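Local coordinates for methyltransferase-like protein of unknown function (Silicibacter pomeroyi DSS-3, PDB 3CVO) that is of unknown function but has a Rossmann-type fold and probably acts as a class I S-adenosylmethionine-dependent methyltransferase, at residues H122-V134 with T140-D154. Sequence-based numbering, arbitrary orientation.
Sequences HPDVVLVDGRFRV and TAFSITRPVTLLFDD. With EDO (1,2-ethanediol), chain J.
Val128 and Leu150 meet through their methyl groups, Val128 CG2 lying 3.8 Å from Leu150 CD1, while Val126, directly paired with Leu150 across the strands, brings CG1 to that same CD1. The other branch of Val128 serves Phe152: with CG1 anti to the backbone N (chi1 172°), it stands almost on the ring normal, 4.1 Å from the Phe152 ring centroid, a CH-pi contact. The rim atom Phe152 CZ is approached by Arg133 CB at 3.5 Å. Helix 133-143 packs over this face of the sheet, where Thr140 slides past Val126, its hydroxyl bonded to Cys136 within the helix. On the reverse face, Leu127 CD1 rests on Leu151 CB. Strands 125-128 and 148-152 run parallel, 16° apart, joined by backbone bonds such as Leu151 N to Val126 O (2.7 Å); with the intervening helix they form a beta-alpha-beta crossover of the Rossmann-like sheet. Beyond the strands' C-terminal ends, Arg133 NH1 donates to Asp154 OD2 (2.7 Å) in a salt bridge near the guanidinium plane, using the oxygen's anti lone pair. Its NE donates almost straight to Gly130 O and its NH2 pairs with Asp129, which restrains the group's rotation, whereas Asp153 turns to Arg176. At the opposite end, Thr145 N donates to His122 NE2 in the ring plane (3.0 Å), and His122 ND1 donates to Pro123 O, so both ring nitrogens are engaged. Arg146 CG lies over one face of that imidazole in a CH-pi contact, and the guanidinium, tilted 30° to the ring, continues over ND1. Both its terminal nitrogens salt-bridge Asp124 OD1, NH1 nearly along the C-O axis, NH2 (2.9 Å) from above the carboxylate plane; Asp124 OD2 accepts from the backbone of Glu32 and Val33.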
loop_
_atom_site.group_PDB
_atom_site.type_symbol
_atom_site.label_atom_id
_atom_site.label_comp_id
_atom_site.label_asym_id
_atom_site.label_seq_id
_atom_site.Cartn_x
_atom_site.Cartn_y
_atom_site.Cartn_z
ATOM N N HIS A 122 6.694 0.970 21.632
ATOM C CA HIS A 122 5.286 1.237 21.333
ATOM C C HIS A 122 4.869 2.575 21.952
ATOM O O HIS A 122 5.031 2.806 23.149
ATOM C CB HIS A 122 4.351 0.130 21.871
ATOM C CG HIS A 122 2.986 0.139 21.265
ATOM N ND1 HIS A 122 2.089 1.178 21.432
ATOM C CD2 HIS A 122 2.341 -0.798 20.528
ATOM C CE1 HIS A 122 0.966 0.888 20.792
ATOM N NE2 HIS A 122 1.101 -0.297 20.224
ATOM N N PRO A 123 4.296 3.450 21.136
ATOM C CA PRO A 123 3.893 4.764 21.648
ATOM C C PRO A 123 2.685 4.671 22.517
ATOM O O PRO A 123 1.904 3.703 22.438
ATOM C CB PRO A 123 3.560 5.579 20.385
ATOM C CG PRO A 123 3.905 4.763 19.254
ATOM C CD PRO A 123 4.222 3.359 19.674
ATOM N N ASP A 124 2.577 5.685 23.362
ATOM C CA ASP A 124 1.386 5.942 24.166
ATOM C C ASP A 124 0.564 7.041 23.539
ATOM O O ASP A 124 -0.648 7.029 23.612
ATOM C CB ASP A 124 1.798 6.353 25.554
ATOM C CG ASP A 124 2.571 5.256 26.270
ATOM O OD1 ASP A 124 2.087 4.112 26.228
ATOM O OD2 ASP A 124 3.644 5.531 26.850
ATOM N N VAL A 125 1.263 7.998 22.934
ATOM C CA VAL A 125 0.639 9.097 22.179
ATOM C C VAL A 125 1.332 9.273 20.851
ATOM O O VAL A 125 2.535 9.116 20.721
ATOM C CB VAL A 125 0.634 10.459 22.981
ATOM C CG1 VAL A 125 2.049 11.009 23.137
ATOM C CG2 VAL A 125 -0.234 11.482 22.280
ATOM N N VAL A 126 0.524 9.540 19.832
ATOM C CA VAL A 126 1.019 9.894 18.492
ATOM C C VAL A 126 0.486 11.248 18.092
ATOM O O VAL A 126 -0.722 11.547 18.166
ATOM C CB VAL A 126 0.605 8.853 17.405
ATOM C CG1 VAL A 126 1.077 9.276 15.967
ATOM C CG2 VAL A 126 1.128 7.456 17.795
ATOM N N LEU A 127 1.408 12.078 17.644
ATOM C CA LEU A 127 1.040 13.371 17.074
ATOM C C LEU A 127 1.229 13.393 15.564
ATOM O O LEU A 127 2.291 13.102 15.058
ATOM C CB LEU A 127 1.909 14.484 17.671
ATOM C CG LEU A 127 1.720 15.867 17.028
ATOM C CD1 LEU A 127 0.277 16.409 17.277
ATOM C CD2 LEU A 127 2.778 16.893 17.498
ATOM N N VAL A 128 0.136 13.706 14.882
ATOM C CA VAL A 128 0.114 13.840 13.430
ATOM C C VAL A 128 0.180 15.340 13.081
ATOM O O VAL A 128 -0.804 16.094 13.200
ATOM C CB VAL A 128 -1.078 13.091 12.779
ATOM C CG1 VAL A 128 -1.190 13.414 11.279
ATOM C CG2 VAL A 128 -0.947 11.566 13.006
ATOM N N ASP A 129 1.367 15.810 12.736
ATOM C CA ASP A 129 1.535 17.235 12.504
ATOM C C ASP A 129 2.591 17.501 11.428
ATOM O O ASP A 129 3.278 18.487 11.482
ATOM C CB ASP A 129 1.872 17.937 13.855
ATOM C CG ASP A 129 1.863 19.443 13.781
ATOM O OD1 ASP A 129 1.082 19.987 12.996
ATOM O OD2 ASP A 129 2.609 20.076 14.562
ATOM N N GLY A 130 2.711 16.593 10.468
ATOM C CA GLY A 130 3.692 16.756 9.393
ATOM C C GLY A 130 3.068 16.533 8.040
ATOM O O GLY A 130 2.043 17.090 7.728
ATOM N N ARG A 131 3.690 15.659 7.264
ATOM C CA ARG A 131 3.212 15.355 5.918
ATOM C C ARG A 131 2.431 14.036 5.939
ATOM O O ARG A 131 2.417 13.335 6.930
ATOM C CB ARG A 131 4.372 15.231 4.948
ATOM C CG ARG A 131 5.217 16.518 4.790
ATOM C CD ARG A 131 4.467 17.570 4.001
ATOM N NE ARG A 131 3.750 18.451 4.900
ATOM C CZ ARG A 131 2.503 18.847 4.719
ATOM N NH1 ARG A 131 1.812 18.413 3.681
ATOM N NH2 ARG A 131 1.945 19.667 5.595
ATOM N N PHE A 132 1.815 13.714 4.829
ATOM C CA PHE A 132 1.017 12.493 4.701
ATOM C C PHE A 132 0.121 12.284 5.895
ATOM O O PHE A 132 0.045 11.150 6.401
ATOM C CB PHE A 132 1.868 11.246 4.569
ATOM C CG PHE A 132 2.899 11.328 3.491
ATOM C CD1 PHE A 132 2.594 10.971 2.192
ATOM C CD2 PHE A 132 4.166 11.777 3.777
ATOM C CE1 PHE A 132 3.559 11.071 1.162
ATOM C CE2 PHE A 132 5.146 11.876 2.759
ATOM C CZ PHE A 132 4.818 11.506 1.443
ATOM N N ARG A 133 -0.588 13.320 6.319
ATOM C CA ARG A 133 -1.286 13.258 7.637
ATOM C C ARG A 133 -2.284 12.094 7.733
ATOM O O ARG A 133 -2.322 11.341 8.713
ATOM C CB ARG A 133 -1.970 14.565 7.988
ATOM C CG ARG A 133 -0.959 15.648 8.263
ATOM C CD ARG A 133 -1.503 16.852 8.972
ATOM N NE ARG A 133 -0.422 17.799 9.118
ATOM C CZ ARG A 133 -0.459 18.933 9.808
ATOM N NH1 ARG A 133 -1.536 19.318 10.491
ATOM N NH2 ARG A 133 0.627 19.675 9.813
ATOM N N VAL A 134 -3.138 11.973 6.727
ATOM C CA VAL A 134 -4.073 10.823 6.701
ATOM C C VAL A 134 -3.339 9.481 6.738
ATOM O O VAL A 134 -3.691 8.581 7.508
ATOM C CB VAL A 134 -5.118 10.908 5.557
ATOM C CG1 VAL A 134 -5.960 9.585 5.514
ATOM C CG2 VAL A 134 -5.991 12.129 5.770
ATOM N N THR A 140 -0.825 4.358 12.038
ATOM C CA THR A 140 -0.863 4.160 13.474
ATOM C C THR A 140 -1.944 3.144 13.772
ATOM O O THR A 140 -1.707 2.162 14.465
ATOM C CB THR A 140 -1.139 5.490 14.212
ATOM O OG1 THR A 140 -0.068 6.391 13.924
ATOM C CG2 THR A 140 -1.287 5.292 15.727
ATOM N N ALA A 141 -3.125 3.356 13.194
ATOM C CA ALA A 141 -4.301 2.508 13.505
ATOM C C ALA A 141 -3.992 1.072 13.164
ATOM O O ALA A 141 -4.338 0.146 13.883
ATOM C CB ALA A 141 -5.565 2.956 12.735
ATOM N N PHE A 142 -3.314 0.889 12.041
ATOM C CA PHE A 142 -3.112 -0.488 11.569
ATOM C C PHE A 142 -1.871 -1.134 12.197
ATOM O O PHE A 142 -1.752 -2.339 12.176
ATOM C CB PHE A 142 -2.988 -0.535 10.056
ATOM C CG PHE A 142 -4.220 -0.102 9.342
ATOM C CD1 PHE A 142 -5.442 -0.578 9.713
ATOM C CD2 PHE A 142 -4.127 0.748 8.264
ATOM C CE1 PHE A 142 -6.564 -0.179 9.066
ATOM C CE2 PHE A 142 -5.240 1.110 7.584
ATOM C CZ PHE A 142 -6.475 0.653 8.007
ATOM N N SER A 143 -1.006 -0.332 12.807
ATOM C CA SER A 143 0.325 -0.827 13.271
ATOM C C SER A 143 0.426 -1.073 14.785
ATOM O O SER A 143 1.266 -1.839 15.280
ATOM C CB SER A 143 1.438 0.116 12.844
ATOM O OG SER A 143 1.581 0.210 11.433
ATOM N N ILE A 144 -0.412 -0.375 15.511
ATOM C CA ILE A 144 -0.430 -0.452 16.981
ATOM C C ILE A 144 -0.922 -1.834 17.388
ATOM O O ILE A 144 -1.643 -2.488 16.629
ATOM C CB ILE A 144 -1.289 0.646 17.653
ATOM C CG1 ILE A 144 -2.762 0.635 17.173
ATOM C CG2 ILE A 144 -0.660 2.088 17.491
ATOM C CD1 ILE A 144 -3.695 1.559 17.948
ATOM N N THR A 145 -0.483 -2.269 18.568
ATOM C CA THR A 145 -0.919 -3.527 19.190
ATOM C C THR A 145 -1.639 -3.353 20.503
ATOM O O THR A 145 -2.178 -4.308 21.042
ATOM C CB THR A 145 0.249 -4.532 19.335
ATOM O OG1 THR A 145 1.332 -3.926 20.067
ATOM C CG2 THR A 145 0.743 -4.959 17.927
ATOM N N ARG A 146 -1.691 -2.119 20.977
ATOM C CA ARG A 146 -2.547 -1.703 22.104
ATOM C C ARG A 146 -3.045 -0.248 21.851
ATOM O O ARG A 146 -2.501 0.455 20.988
ATOM C CB ARG A 146 -1.753 -1.817 23.409
ATOM C CG ARG A 146 -0.545 -0.922 23.490
ATOM C CD ARG A 146 0.122 -1.064 24.882
ATOM N NE ARG A 146 1.401 -0.349 24.939
ATOM C CZ ARG A 146 1.521 0.963 25.113
ATOM N NH1 ARG A 146 0.459 1.739 25.261
ATOM N NH2 ARG A 146 2.713 1.495 25.141
ATOM N N PRO A 147 -4.098 0.188 22.556
ATOM C CA PRO A 147 -4.676 1.502 22.297
ATOM C C PRO A 147 -3.705 2.631 22.539
ATOM O O PRO A 147 -2.840 2.558 23.415
ATOM C CB PRO A 147 -5.830 1.594 23.286
ATOM C CG PRO A 147 -6.206 0.199 23.515
ATOM C CD PRO A 147 -4.921 -0.582 23.505
ATOM N N VAL A 148 -3.853 3.645 21.705
ATOM C CA VAL A 148 -3.142 4.927 21.856
ATOM C C VAL A 148 -4.061 6.139 21.723
ATOM O O VAL A 148 -5.209 6.065 21.234
ATOM C CB VAL A 148 -1.967 5.060 20.870
ATOM C CG1 VAL A 148 -1.041 3.858 20.967
ATOM C CG2 VAL A 148 -2.446 5.261 19.437
ATOM N N THR A 149 -3.551 7.262 22.219
ATOM C CA THR A 149 -4.097 8.569 21.872
ATOM C C THR A 149 -3.374 9.082 20.660
ATOM O O THR A 149 -2.148 9.038 20.576
ATOM C CB THR A 149 -3.927 9.592 23.017
ATOM O OG1 THR A 149 -4.656 9.125 24.138
ATOM C CG2 THR A 149 -4.434 10.993 22.608
ATOM N N LEU A 150 -4.167 9.522 19.697
ATOM C CA LEU A 150 -3.653 10.206 18.496
ATOM C C LEU A 150 -4.192 11.608 18.445
ATOM O O LEU A 150 -5.377 11.873 18.579
ATOM C CB LEU A 150 -3.955 9.409 17.204
ATOM C CG LEU A 150 -3.267 10.010 15.967
ATOM C CD1 LEU A 150 -2.745 8.897 15.037
ATOM C CD2 LEU A 150 -4.135 10.971 15.192
ATOM N N LEU A 151 -3.275 12.554 18.318
ATOM C CA LEU A 151 -3.619 13.962 18.186
ATOM C C LEU A 151 -3.337 14.379 16.745
ATOM O O LEU A 151 -2.239 14.188 16.222
ATOM C CB LEU A 151 -2.785 14.820 19.144
ATOM C CG LEU A 151 -2.790 14.480 20.638
ATOM C CD1 LEU A 151 -1.813 15.356 21.421
ATOM C CD2 LEU A 151 -4.237 14.519 21.209
ATOM N N PHE A 152 -4.350 14.889 16.088
ATOM C CA PHE A 152 -4.247 15.217 14.667
ATOM C C PHE A 152 -4.466 16.736 14.573
ATOM O O PHE A 152 -5.577 17.251 14.742
ATOM C CB PHE A 152 -5.308 14.425 13.918
ATOM C CG PHE A 152 -5.189 14.394 12.395
ATOM C CD1 PHE A 152 -4.935 15.523 11.668
ATOM C CD2 PHE A 152 -5.392 13.202 11.699
ATOM C CE1 PHE A 152 -4.891 15.499 10.282
ATOM C CE2 PHE A 152 -5.351 13.162 10.316
ATOM C CZ PHE A 152 -5.087 14.323 9.607
ATOM N N ASP A 153 -3.393 17.455 14.291
ATOM C CA ASP A 153 -3.485 18.910 14.212
ATOM C C ASP A 153 -4.056 19.396 12.877
ATOM O O ASP A 153 -3.877 18.759 11.836
ATOM C CB ASP A 153 -2.147 19.567 14.462
ATOM C CG ASP A 153 -2.287 21.008 14.939
ATOM O OD1 ASP A 153 -3.395 21.457 15.385
ATOM O OD2 ASP A 153 -1.259 21.703 14.882
ATOM N N ASP A 154 -4.783 20.511 12.968
ATOM C CA ASP A 154 -5.378 21.154 11.784
ATOM C C ASP A 154 -6.328 20.207 11.129
ATOM O O ASP A 154 -6.377 20.106 9.917
ATOM C CB ASP A 154 -4.286 21.463 10.752
ATOM C CG ASP A 154 -3.170 22.286 11.339
ATOM O OD1 ASP A 154 -3.449 23.473 11.622
ATOM O OD2 ASP A 154 -2.042 21.742 11.555
HETATM C C1 EDO J . 7.201 -1.484 24.132
HETATM O O1 EDO J . 7.410 -1.939 22.782
HETATM C C2 EDO J . 8.528 -1.105 24.781
HETATM O O2 EDO J . 8.310 0.012 25.659
HETATM O O HOH W 1 5.957 1.658 25.176
#